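Side-chain contacts in hydrazine synthase alpha subunit (Candidatus Kuenenia stuttgartiensis, PDB 5C2V), which catalyses, within the hydrazine synthase complex, the condensation of hydroxylamine with ammonia to give hydrazine, and carries two heme c groups: residues S439-G444 against S538-L543; Q449-V454 against A713-L718; C559-Y564 against A568-H573. All coordinates share one frame; numbering follows the deposited sequence.

Interaction 1. Residues S439-G444 against S538-L543; sequences SDQPVG and SVQTAL. With HEC (heme c), chain B.
The amide of Gln540 reaches across to meet Ser439 and the aliphatic start of Gln441. Gln540 NE2 stops 3.5 Å from Ser439 OG and 3.6 Å from Gln441 CB, at van der Waals touch. The chain can span this width because Gln540 CG lies anti to the backbone N (chi1 -170°) and the rest is extended, whereas Gln441 bends at chi2 and crosses it at about a right angle. Gln540 NE2 finds its hydrogen bond at the carbonyl of His448, and is also 3.5 Å from heme CMD. Glutamine suits the place, long enough to cross and polar enough to hold a backbone carbonyl. Ser439 is fixed by an ST turn, its OG accepting from Gln441 N at 3.0 Å (162°), and makes a weak bond to Cys559 O. Small Ala542 passes close to the porphyrin, its CB 3.5 Å from heme C1D. Gln540 to Leu543 line the middle-domain pocket of the pentacoordinated heme c, attached at Cys556 and Cys559. Backbone bonds of Val539 with Ile531 and Ala542 with Met529 hold this segment beside strand 527-532, strand 538-541 being a sheet edge within this chain; 439-444 lies between strands 428-433 and 461-467.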
loop_
_atom_site.group_PDB
_atom_site.type_symbol
_atom_site.label_atom_id
_atom_site.label_comp_id
_atom_site.label_asym_id
_atom_site.label_seq_id
_atom_site.Cartn_x
_atom_site.Cartn_y
_atom_site.Cartn_z
ATOM N N SER D 439 -19.072 -8.772 -8.325
ATOM C CA SER D 439 -17.984 -8.402 -7.424
ATOM C C SER D 439 -17.803 -6.893 -7.297
ATOM O O SER D 439 -18.193 -6.134 -8.184
ATOM C CB SER D 439 -16.671 -9.030 -7.898
ATOM O OG SER D 439 -15.632 -8.795 -6.963
ATOM N N ASP D 440 -17.209 -6.469 -6.185
ATOM C CA ASP D 440 -16.835 -5.071 -6.001
ATOM C C ASP D 440 -15.372 -4.870 -6.383
ATOM O O ASP D 440 -14.840 -3.763 -6.301
ATOM C CB ASP D 440 -17.085 -4.622 -4.556
ATOM C CG ASP D 440 -16.102 -5.232 -3.567
ATOM O OD1 ASP D 440 -15.505 -6.285 -3.872
ATOM O OD2 ASP D 440 -15.931 -4.655 -2.473
ATOM N N GLN D 441 -14.727 -5.958 -6.796
ATOM C CA GLN D 441 -13.316 -5.930 -7.161
ATOM C C GLN D 441 -13.128 -5.571 -8.629
ATOM O O GLN D 441 -13.896 -6.010 -9.484
ATOM C CB GLN D 441 -12.661 -7.281 -6.864
ATOM C CG GLN D 441 -12.567 -7.612 -5.386
ATOM C CD GLN D 441 -11.690 -6.636 -4.627
ATOM O OE1 GLN D 441 -12.124 -6.023 -3.652
ATOM N NE2 GLN D 441 -10.447 -6.490 -5.072
ATOM N N PRO D 442 -12.096 -4.765 -8.925
ATOM C CA PRO D 442 -11.793 -4.353 -10.295
ATOM C C PRO D 442 -10.942 -5.382 -11.027
ATOM O O PRO D 442 -10.597 -6.415 -10.455
ATOM C CB PRO D 442 -11.017 -3.053 -10.093
ATOM C CG PRO D 442 -10.279 -3.285 -8.816
ATOM C CD PRO D 442 -11.190 -4.131 -7.950
ATOM N N VAL D 443 -10.612 -5.097 -12.282
ATOM C CA VAL D 443 -9.677 -5.927 -13.026
ATOM C C VAL D 443 -8.253 -5.530 -12.658
ATOM O O VAL D 443 -7.885 -4.360 -12.757
ATOM C CB VAL D 443 -9.877 -5.797 -14.546
ATOM C CG1 VAL D 443 -8.839 -6.621 -15.292
ATOM C CG2 VAL D 443 -11.282 -6.226 -14.933
ATOM N N GLY D 444 -7.456 -6.501 -12.221
ATOM C CA GLY D 444 -6.099 -6.220 -11.795
ATOM C C GLY D 444 -5.180 -7.427 -11.794
ATOM O O GLY D 444 -5.632 -8.558 -11.976
ATOM N N SER D 538 -8.401 -19.830 -13.407
ATOM C CA SER D 538 -8.998 -18.967 -12.394
ATOM C C SER D 538 -8.922 -17.492 -12.780
ATOM O O SER D 538 -7.838 -16.939 -12.963
ATOM C CB SER D 538 -8.314 -19.183 -11.042
ATOM O OG SER D 538 -8.797 -18.270 -10.073
ATOM N N VAL D 539 -10.088 -16.864 -12.897
ATOM C CA VAL D 539 -10.177 -15.432 -13.152
ATOM C C VAL D 539 -10.010 -14.655 -11.851
ATOM O O VAL D 539 -9.343 -13.621 -11.807
ATOM C CB VAL D 539 -11.522 -15.061 -13.812
ATOM C CG1 VAL D 539 -11.600 -13.561 -14.061
ATOM C CG2 VAL D 539 -11.699 -15.828 -15.114
ATOM N N GLN D 540 -10.627 -15.166 -10.790
ATOM C CA GLN D 540 -10.554 -14.539 -9.479
ATOM C C GLN D 540 -10.501 -15.603 -8.388
ATOM O O GLN D 540 -11.213 -16.607 -8.449
ATOM C CB GLN D 540 -11.750 -13.608 -9.266
ATOM C CG GLN D 540 -11.665 -12.725 -8.031
ATOM C CD GLN D 540 -12.780 -11.695 -7.983
ATOM O OE1 GLN D 540 -13.626 -11.639 -8.875
ATOM N NE2 GLN D 540 -12.784 -10.872 -6.940
ATOM N N THR D 541 -9.654 -15.380 -7.391
ATOM C CA THR D 541 -9.493 -16.331 -6.301
ATOM C C THR D 541 -9.982 -15.722 -4.996
ATOM O O THR D 541 -9.687 -14.566 -4.692
ATOM C CB THR D 541 -8.019 -16.768 -6.148
ATOM O OG1 THR D 541 -7.553 -17.330 -7.381
ATOM C CG2 THR D 541 -7.873 -17.803 -5.040
ATOM N N ALA D 542 -10.728 -16.499 -4.221
ATOM C CA ALA D 542 -11.161 -16.036 -2.914
ATOM C C ALA D 542 -10.112 -16.458 -1.906
ATOM O O ALA D 542 -9.973 -17.643 -1.602
ATOM C CB ALA D 542 -12.520 -16.610 -2.555
ATOM N N LEU D 543 -9.379 -15.485 -1.375
ATOM C CA LEU D 543 -8.279 -15.802 -0.484
ATOM C C LEU D 543 -8.717 -15.584 0.950
ATOM O O LEU D 543 -8.819 -14.452 1.429
ATOM C CB LEU D 543 -7.051 -14.952 -0.819
ATOM C CG LEU D 543 -6.393 -15.266 -2.164
ATOM C CD1 LEU D 543 -5.294 -14.264 -2.475
ATOM C CD2 LEU D 543 -5.845 -16.687 -2.184
HETATM FE FE HEC B . -15.770 -14.648 -0.547
HETATM C CHA HEC B . -13.267 -12.895 1.061
HETATM C CHB HEC B . -17.028 -15.606 2.494
HETATM C CHC HEC B . -18.032 -16.726 -2.125
HETATM C CHD HEC B . -14.390 -13.880 -3.591
HETATM N NA HEC B . -15.248 -14.310 1.407
HETATM C C1A HEC B . -14.174 -13.563 1.850
HETATM C C2A HEC B . -14.165 -13.602 3.296
HETATM C C3A HEC B . -15.197 -14.349 3.696
HETATM C C4A HEC B . -15.902 -14.811 2.516
HETATM C CMA HEC B . -15.580 -14.669 5.157
HETATM C CAA HEC B . -13.128 -12.900 4.201
HETATM C CBA HEC B . -13.696 -11.585 4.724
HETATM C CGA HEC B . -13.862 -10.589 3.604
HETATM O O1A HEC B . -14.961 -9.986 3.493
HETATM O O2A HEC B . -12.901 -10.396 2.818
HETATM N NB HEC B . -17.182 -16.046 0.077
HETATM C C1B HEC B . -17.687 -16.042 1.365
HETATM C C2B HEC B . -19.036 -16.571 1.313
HETATM C C3B HEC B . -19.315 -16.887 0.048
HETATM C C4B HEC B . -18.156 -16.561 -0.761
HETATM C CMB HEC B . -19.982 -16.751 2.519
HETATM C CAB HEC B . -20.654 -17.481 -0.448
HETATM C CBB HEC B . -20.429 -18.919 -0.965
HETATM N NC HEC B . -16.179 -15.162 -2.505
HETATM C C1C HEC B . -17.087 -16.118 -2.922
HETATM C C2C HEC B . -16.940 -16.281 -4.354
HETATM C C3C HEC B . -15.869 -15.581 -4.735
HETATM C C4C HEC B . -15.410 -14.807 -3.596
HETATM C CMC HEC B . -17.660 -17.347 -5.209
HETATM C CAC HEC B . -15.308 -15.512 -6.173
HETATM C CBC HEC B . -13.903 -16.152 -6.207
HETATM N ND HEC B . -14.085 -13.566 -1.167
HETATM C C1D HEC B . -13.735 -13.366 -2.498
HETATM C C2D HEC B . -12.563 -12.525 -2.561
HETATM C C3D HEC B . -12.215 -12.213 -1.102
HETATM C C4D HEC B . -13.208 -12.904 -0.314
HETATM C CMD HEC B . -11.831 -12.044 -3.834
HETATM C CAD HEC B . -11.048 -11.356 -0.569
HETATM C CBD HEC B . -9.736 -12.053 -0.907
HETATM C CGD HEC B . -8.582 -11.218 -0.427
HETATM O O1D HEC B . -7.427 -11.545 -0.796
HETATM O O2D HEC B . -8.817 -10.227 0.313
#

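Interaction 2. Residues Q449-V454 against A713-L718; sequences QKAKNV and AINSLL
Ala451 and Asn715 mark the closest approach of the two backbones, CA to CA 7.2 Å, where the loop 449-454 meets a type I turn running from Ala713 to Ser716. The methyl of Ala451 points at that turn: Ala451 CB is 3.5 Å from Ile714 CG2 and 3.8 Å from Asn715 OD1. So small a group suits a place where both come close. With CG1 anti to the backbone N (chi1 -166°), Ile714 offers both arms to the loop, CG2 to Ala451 and CD1 to Lys452. Lys452, extended beyond CG, crosses Ile714 at about a right angle, Lys452 CE lying 3.8 Å from Ile714 CD1. Its methylenes thus serve as an apolar surface while NZ goes on to a salt bridge with Asp533. Asn715 OD1, in turn, is hydrogen-bonded to Ser728 OG, and the backbone of Ala451 pairs with Ala729, so two neighbouring residues of the cytochrome c region fasten both sides of the contact. The turn is closed by Ser716 N to Ala713 O at 3.0 Å. Coming just before helix 717-722, whose Leu718 lines the second heme pocket, it packs the loop between strands 428-433 and 461-467 against the cytochrome c region, whose heme is bis-histidine-coordinated.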
loop_
_atom_site.group_PDB
_atom_site.type_symbol
_atom_site.label_atom_id
_atom_site.label_comp_id
_atom_site.label_asym_id
_atom_site.label_seq_id
_atom_site.Cartn_x
_atom_site.Cartn_y
_atom_site.Cartn_z
ATOM N N GLN D 449 -8.259 -10.253 -7.373
ATOM C CA GLN D 449 -8.993 -9.394 -8.293
ATOM C C GLN D 449 -9.332 -10.150 -9.572
ATOM O O GLN D 449 -8.995 -11.326 -9.714
ATOM C CB GLN D 449 -8.180 -8.141 -8.620
ATOM C CG GLN D 449 -7.851 -7.279 -7.414
ATOM C CD GLN D 449 -6.836 -6.198 -7.730
ATOM O OE1 GLN D 449 -5.973 -6.371 -8.591
ATOM N NE2 GLN D 449 -6.935 -5.071 -7.033
ATOM N N LYS D 450 -10.001 -9.473 -10.498
ATOM C CA LYS D 450 -10.366 -10.084 -11.770
ATOM C C LYS D 450 -9.227 -9.973 -12.777
ATOM O O LYS D 450 -8.585 -8.931 -12.890
ATOM C CB LYS D 450 -11.632 -9.438 -12.336
ATOM C CG LYS D 450 -12.874 -9.645 -11.485
ATOM C CD LYS D 450 -14.110 -9.091 -12.175
ATOM C CE LYS D 450 -15.359 -9.321 -11.343
ATOM N NZ LYS D 450 -16.583 -8.835 -12.037
ATOM N N ALA D 451 -8.978 -11.055 -13.505
ATOM C CA ALA D 451 -7.946 -11.060 -14.532
ATOM C C ALA D 451 -8.493 -10.494 -15.836
ATOM O O ALA D 451 -7.740 -10.222 -16.772
ATOM C CB ALA D 451 -7.416 -12.462 -14.743
ATOM N N LYS D 452 -9.810 -10.306 -15.867
ATOM C CA LYS D 452 -10.519 -9.813 -17.043
ATOM C C LYS D 452 -11.995 -9.640 -16.714
ATOM O O LYS D 452 -12.478 -10.164 -15.711
ATOM C CB LYS D 452 -10.357 -10.771 -18.227
ATOM C CG LYS D 452 -10.857 -12.180 -17.953
ATOM C CD LYS D 452 -10.654 -13.084 -19.159
ATOM C CE LYS D 452 -11.113 -14.504 -18.867
ATOM N NZ LYS D 452 -10.931 -15.403 -20.041
ATOM N N ASN D 453 -12.707 -8.902 -17.559
ATOM C CA ASN D 453 -14.143 -8.734 -17.387
ATOM C C ASN D 453 -14.882 -10.036 -17.660
ATOM O O ASN D 453 -14.610 -10.719 -18.646
ATOM C CB ASN D 453 -14.672 -7.631 -18.305
ATOM C CG ASN D 453 -14.141 -6.260 -17.938
ATOM O OD1 ASN D 453 -13.937 -5.955 -16.762
ATOM N ND2 ASN D 453 -13.914 -5.424 -18.944
ATOM N N VAL D 454 -15.813 -10.380 -16.778
ATOM C CA VAL D 454 -16.613 -11.583 -16.955
ATOM C C VAL D 454 -18.098 -11.289 -16.786
ATOM O O VAL D 454 -18.512 -10.642 -15.824
ATOM C CB VAL D 454 -16.199 -12.695 -15.967
ATOM C CG1 VAL D 454 -14.961 -13.419 -16.470
ATOM C CG2 VAL D 454 -15.969 -12.121 -14.577
ATOM N N ALA D 713 -3.103 -18.674 -13.154
ATOM C CA ALA D 713 -2.421 -19.306 -14.275
ATOM C C ALA D 713 -2.597 -18.438 -15.506
ATOM O O ALA D 713 -1.731 -18.368 -16.374
ATOM C CB ALA D 713 -2.957 -20.704 -14.516
ATOM N N ILE D 714 -3.740 -17.764 -15.552
ATOM C CA ILE D 714 -4.123 -16.930 -16.676
ATOM C C ILE D 714 -3.213 -15.704 -16.803
ATOM O O ILE D 714 -3.099 -15.114 -17.877
ATOM C CB ILE D 714 -5.600 -16.497 -16.533
ATOM C CG1 ILE D 714 -6.140 -15.910 -17.839
ATOM C CG2 ILE D 714 -5.766 -15.537 -15.368
ATOM C CD1 ILE D 714 -7.595 -15.500 -17.760
ATOM N N ASN D 715 -2.556 -15.334 -15.706
ATOM C CA ASN D 715 -1.629 -14.205 -15.708
ATOM C C ASN D 715 -0.176 -14.627 -15.910
ATOM O O ASN D 715 0.718 -13.784 -15.965
ATOM C CB ASN D 715 -1.750 -13.416 -14.402
ATOM C CG ASN D 715 -3.033 -12.617 -14.317
ATOM O OD1 ASN D 715 -3.636 -12.277 -15.334
ATOM N ND2 ASN D 715 -3.454 -12.306 -13.097
ATOM N N SER D 716 0.055 -15.931 -16.021
ATOM C CA SER D 716 1.412 -16.465 -16.084
ATOM C C SER D 716 1.947 -16.529 -17.512
ATOM O O SER D 716 1.293 -17.065 -18.407
ATOM C CB SER D 716 1.460 -17.854 -15.444
ATOM O OG SER D 716 1.103 -17.791 -14.072
ATOM N N LEU D 717 3.145 -15.984 -17.708
ATOM C CA LEU D 717 3.790 -15.956 -19.019
ATOM C C LEU D 717 3.965 -17.364 -19.581
ATOM O O LEU D 717 3.827 -17.581 -20.786
ATOM C CB LEU D 717 5.146 -15.245 -18.928
ATOM C CG LEU D 717 5.860 -14.837 -20.222
ATOM C CD1 LEU D 717 6.695 -13.590 -19.984
ATOM C CD2 LEU D 717 6.740 -15.957 -20.760
ATOM N N LEU D 718 4.274 -18.311 -18.701
ATOM C CA LEU D 718 4.427 -19.708 -19.092
ATOM C C LEU D 718 3.158 -20.230 -19.752
ATOM O O LEU D 718 3.208 -20.871 -20.802
ATOM C CB LEU D 718 4.778 -20.569 -17.878
ATOM C CG LEU D 718 4.847 -22.077 -18.111
ATOM C CD1 LEU D 718 5.912 -22.396 -19.142
ATOM C CD2 LEU D 718 5.117 -22.815 -16.807
#

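Interaction 3. Residues C559-Y564 against A568-H573; sequences CHYGSY and AFKNIH. With ZN (zinc ion), chain C; HEC (heme c), chain B.
Ala568 meets Tyr561 through its backbone: the carbonyl O lies at the edge of the phenol ring, near its plane, 4.1 Å from Tyr561 CE2. The phenol OH is held by Arg567. At Phe569 the chain makes its main contact. CG is anti to the carbonyl carbon (chi1 -82°), and although CB starts away from the other segment, the ring swings back under Ser563. Ser563 CB sits 4.1 Å from the centroid of the Phe569 ring and only 2° off its normal, a CH-pi contact over the face, and Ser563 O is 3.5 Å from Phe569 CE1. The flat apolar ring suits a small serine, whose OG weakly accepts from Ser557 N. Ser557 lies inside the CXXCH heme-attachment motif, Cys556 to His560, in which Cys559 SG is bonded to heme CAC. The histidine of this motif usually binds the iron; here His560 NE2 binds zinc together with Cys276, a heme propionate and a water, and Tyr564 OH is the axial ligand, 2.1 Å from the iron. At Gly562 phi is 107°, where a side chain would be jammed against the preceding carbonyl O, so glycine suits the place. Lys570 CB approaches the Tyr561 ring obliquely, and Lys570 CD lies 4.3 Å from Tyr561 OH. Asn571 bonds Asn213 and Trp214 of the beta subunit; His573 stacks on that Trp214 and meets Tyr239 of the gamma subunit edge-to-face.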
loop_
_atom_site.group_PDB
_atom_site.type_symbol
_atom_site.label_atom_id
_atom_site.label_comp_id
_atom_site.label_asym_id
_atom_site.label_seq_id
_atom_site.Cartn_x
_atom_site.Cartn_y
_atom_site.Cartn_z
ATOM N N CYS D 559 -19.487 -12.741 -5.649
ATOM C CA CYS D 559 -18.095 -13.033 -5.361
ATOM C C CYS D 559 -17.473 -11.783 -4.758
ATOM O O CYS D 559 -17.154 -10.832 -5.467
ATOM C CB CYS D 559 -17.381 -13.462 -6.648
ATOM S SG CYS D 559 -15.600 -13.702 -6.557
ATOM N N HIS D 560 -17.277 -11.818 -3.443
ATOM C CA HIS D 560 -16.904 -10.644 -2.652
ATOM C C HIS D 560 -17.713 -9.405 -3.044
ATOM O O HIS D 560 -17.153 -8.331 -3.243
ATOM C CB HIS D 560 -15.406 -10.354 -2.776
ATOM C CG HIS D 560 -14.873 -9.491 -1.673
ATOM N ND1 HIS D 560 -14.785 -8.118 -1.776
ATOM C CD2 HIS D 560 -14.413 -9.804 -0.438
ATOM C CE1 HIS D 560 -14.287 -7.626 -0.655
ATOM N NE2 HIS D 560 -14.053 -8.627 0.174
ATOM N N TYR D 561 -19.031 -9.557 -3.164
ATOM C CA TYR D 561 -19.891 -8.437 -3.544
ATOM C C TYR D 561 -20.200 -7.535 -2.349
ATOM O O TYR D 561 -20.568 -6.371 -2.516
ATOM C CB TYR D 561 -21.191 -8.948 -4.176
ATOM C CG TYR D 561 -22.297 -7.913 -4.244
ATOM C CD1 TYR D 561 -22.250 -6.873 -5.164
ATOM C CD2 TYR D 561 -23.389 -7.980 -3.388
ATOM C CE1 TYR D 561 -23.259 -5.927 -5.228
ATOM C CE2 TYR D 561 -24.401 -7.039 -3.444
ATOM C CZ TYR D 561 -24.331 -6.016 -4.365
ATOM O OH TYR D 561 -25.337 -5.077 -4.424
ATOM N N GLY D 562 -20.024 -8.065 -1.143
ATOM C CA GLY D 562 -20.312 -7.304 0.058
ATOM C C GLY D 562 -21.569 -7.737 0.787
ATOM O O GLY D 562 -21.969 -7.105 1.765
ATOM N N SER D 563 -22.202 -8.804 0.308
ATOM C CA SER D 563 -23.382 -9.342 0.979
ATOM C C SER D 563 -23.029 -9.832 2.376
ATOM O O SER D 563 -23.858 -9.785 3.280
ATOM C CB SER D 563 -24.006 -10.479 0.172
ATOM O OG SER D 563 -23.244 -11.669 0.286
ATOM N N TYR D 564 -21.807 -10.326 2.546
ATOM C CA TYR D 564 -21.342 -10.701 3.874
ATOM C C TYR D 564 -20.497 -9.620 4.553
ATOM O O TYR D 564 -19.966 -9.854 5.639
ATOM C CB TYR D 564 -20.567 -12.027 3.841
ATOM C CG TYR D 564 -19.632 -12.259 2.670
ATOM C CD1 TYR D 564 -18.327 -11.777 2.684
ATOM C CD2 TYR D 564 -20.037 -13.012 1.576
ATOM C CE1 TYR D 564 -17.465 -12.012 1.622
ATOM C CE2 TYR D 564 -19.184 -13.252 0.512
ATOM C CZ TYR D 564 -17.898 -12.753 0.540
ATOM O OH TYR D 564 -17.046 -13.000 -0.519
ATOM N N ALA D 568 -26.412 -4.998 1.686
ATOM C CA ALA D 568 -27.581 -5.850 1.808
ATOM C C ALA D 568 -27.627 -6.848 0.661
ATOM O O ALA D 568 -27.157 -6.562 -0.441
ATOM C CB ALA D 568 -28.851 -5.015 1.843
ATOM N N PHE D 569 -28.185 -8.023 0.933
ATOM C CA PHE D 569 -28.350 -9.054 -0.083
ATOM C C PHE D 569 -29.133 -8.526 -1.279
ATOM O O PHE D 569 -30.198 -7.928 -1.119
ATOM C CB PHE D 569 -29.061 -10.274 0.507
ATOM C CG PHE D 569 -28.151 -11.209 1.250
ATOM C CD1 PHE D 569 -27.629 -10.859 2.485
ATOM C CD2 PHE D 569 -27.828 -12.447 0.719
ATOM C CE1 PHE D 569 -26.796 -11.723 3.171
ATOM C CE2 PHE D 569 -26.995 -13.315 1.399
ATOM C CZ PHE D 569 -26.479 -12.953 2.626
ATOM N N LYS D 570 -28.596 -8.735 -2.475
ATOM C CA LYS D 570 -29.304 -8.358 -3.689
ATOM C C LYS D 570 -30.378 -9.394 -3.981
ATOM O O LYS D 570 -30.155 -10.592 -3.803
ATOM C CB LYS D 570 -28.339 -8.232 -4.873
ATOM C CG LYS D 570 -29.016 -7.873 -6.188
ATOM C CD LYS D 570 -28.165 -6.919 -7.015
ATOM C CE LYS D 570 -26.986 -7.629 -7.657
ATOM N NZ LYS D 570 -27.420 -8.576 -8.720
ATOM N N ASN D 571 -31.542 -8.939 -4.432
ATOM C CA ASN D 571 -32.615 -9.869 -4.731
ATOM C C ASN D 571 -32.317 -10.525 -6.067
ATOM O O ASN D 571 -32.275 -9.866 -7.107
ATOM C CB ASN D 571 -33.966 -9.152 -4.760
ATOM C CG ASN D 571 -35.139 -10.105 -4.637
ATOM O OD1 ASN D 571 -34.974 -11.265 -4.259
ATOM N ND2 ASN D 571 -36.333 -9.616 -4.950
ATOM N N ILE D 572 -32.115 -11.837 -6.027
ATOM C CA ILE D 572 -31.666 -12.586 -7.190
ATOM C C ILE D 572 -32.412 -13.905 -7.283
ATOM O O ILE D 572 -32.460 -14.672 -6.323
ATOM C CB ILE D 572 -30.145 -12.873 -7.140
ATOM C CG1 ILE D 572 -29.340 -11.571 -7.090
ATOM C CG2 ILE D 572 -29.717 -13.708 -8.336
ATOM C CD1 ILE D 572 -27.843 -11.782 -7.085
ATOM N N HIS D 573 -32.990 -14.168 -8.447
ATOM C CA HIS D 573 -33.665 -15.431 -8.678
ATOM C C HIS D 573 -32.718 -16.311 -9.480
ATOM O O HIS D 573 -32.491 -16.080 -10.667
ATOM C CB HIS D 573 -34.987 -15.204 -9.409
ATOM C CG HIS D 573 -35.848 -16.423 -9.515
ATOM N ND1 HIS D 573 -37.076 -16.411 -10.135
ATOM C CD2 HIS D 573 -35.659 -17.693 -9.077
ATOM C CE1 HIS D 573 -37.609 -17.619 -10.078
ATOM N NE2 HIS D 573 -36.769 -18.414 -9.442
HETATM ZN ZN ZN C . -12.735 -8.598 1.747
HETATM FE FE HEC B . -15.770 -14.648 -0.547
HETATM C CHA HEC B . -13.267 -12.895 1.061
HETATM C CHB HEC B . -17.028 -15.606 2.494
HETATM C CHC HEC B . -18.032 -16.726 -2.125
HETATM C CHD HEC B . -14.390 -13.880 -3.591
HETATM N NA HEC B . -15.248 -14.310 1.407
HETATM C C1A HEC B . -14.174 -13.563 1.850
HETATM C C2A HEC B . -14.165 -13.602 3.296
HETATM C C3A HEC B . -15.197 -14.349 3.696
HETATM C C4A HEC B . -15.902 -14.811 2.516
HETATM C CMA HEC B . -15.580 -14.669 5.157
HETATM C CAA HEC B . -13.128 -12.900 4.201
HETATM C CBA HEC B . -13.696 -11.585 4.724
HETATM C CGA HEC B . -13.862 -10.589 3.604
HETATM O O1A HEC B . -14.961 -9.986 3.493
HETATM O O2A HEC B . -12.901 -10.396 2.818
HETATM N NB HEC B . -17.182 -16.046 0.077
HETATM C C1B HEC B . -17.687 -16.042 1.365
HETATM C C2B HEC B . -19.036 -16.571 1.313
HETATM C C3B HEC B . -19.315 -16.887 0.048
HETATM C C4B HEC B . -18.156 -16.561 -0.761
HETATM C CMB HEC B . -19.982 -16.751 2.519
HETATM C CAB HEC B . -20.654 -17.481 -0.448
HETATM C CBB HEC B . -20.429 -18.919 -0.965
HETATM N NC HEC B . -16.179 -15.162 -2.505
HETATM C C1C HEC B . -17.087 -16.118 -2.922
HETATM C C2C HEC B . -16.940 -16.281 -4.354
HETATM C C3C HEC B . -15.869 -15.581 -4.735
HETATM C C4C HEC B . -15.410 -14.807 -3.596
HETATM C CMC HEC B . -17.660 -17.347 -5.209
HETATM C CAC HEC B . -15.308 -15.512 -6.173
HETATM C CBC HEC B . -13.903 -16.152 -6.207
HETATM N ND HEC B . -14.085 -13.566 -1.167
HETATM C C1D HEC B . -13.735 -13.366 -2.498
HETATM C C2D HEC B . -12.563 -12.525 -2.561
HETATM C C3D HEC B . -12.215 -12.213 -1.102
HETATM C C4D HEC B . -13.208 -12.904 -0.314
HETATM C CMD HEC B . -11.831 -12.044 -3.834
HETATM C CAD HEC B . -11.048 -11.356 -0.569
HETATM C CBD HEC B . -9.736 -12.053 -0.907
HETATM C CGD HEC B . -8.582 -11.218 -0.427
HETATM O O1D HEC B . -7.427 -11.545 -0.796
HETATM O O2D HEC B . -8.817 -10.227 0.313
HETATM O O HOH W 1 -10.779 -8.476 0.988
#

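In the fold
After the N-terminal propeller region, the chain enters the loop between strands 428-433 and 461-467, which supplies the first segments of interactions 1 and 2. Interaction 1 closes a loop of 93 residues when strand 538-541 arrives. Interaction 3 then opens and closes within a few residues, in series with it. Only at 713-718 does interaction 2 close, 258 residues after it opened; it crosses interaction 1 and encloses interaction 3. Interactions 1 and 2 join through backbone contacts such as Val539 O with Ala451 N, while Asp440 reaches His560 to connect 1 with 3. Interactions 1 and 2 lead from the first heme pocket to the cytochrome c region; interaction 3 extends toward the beta and gamma subunits.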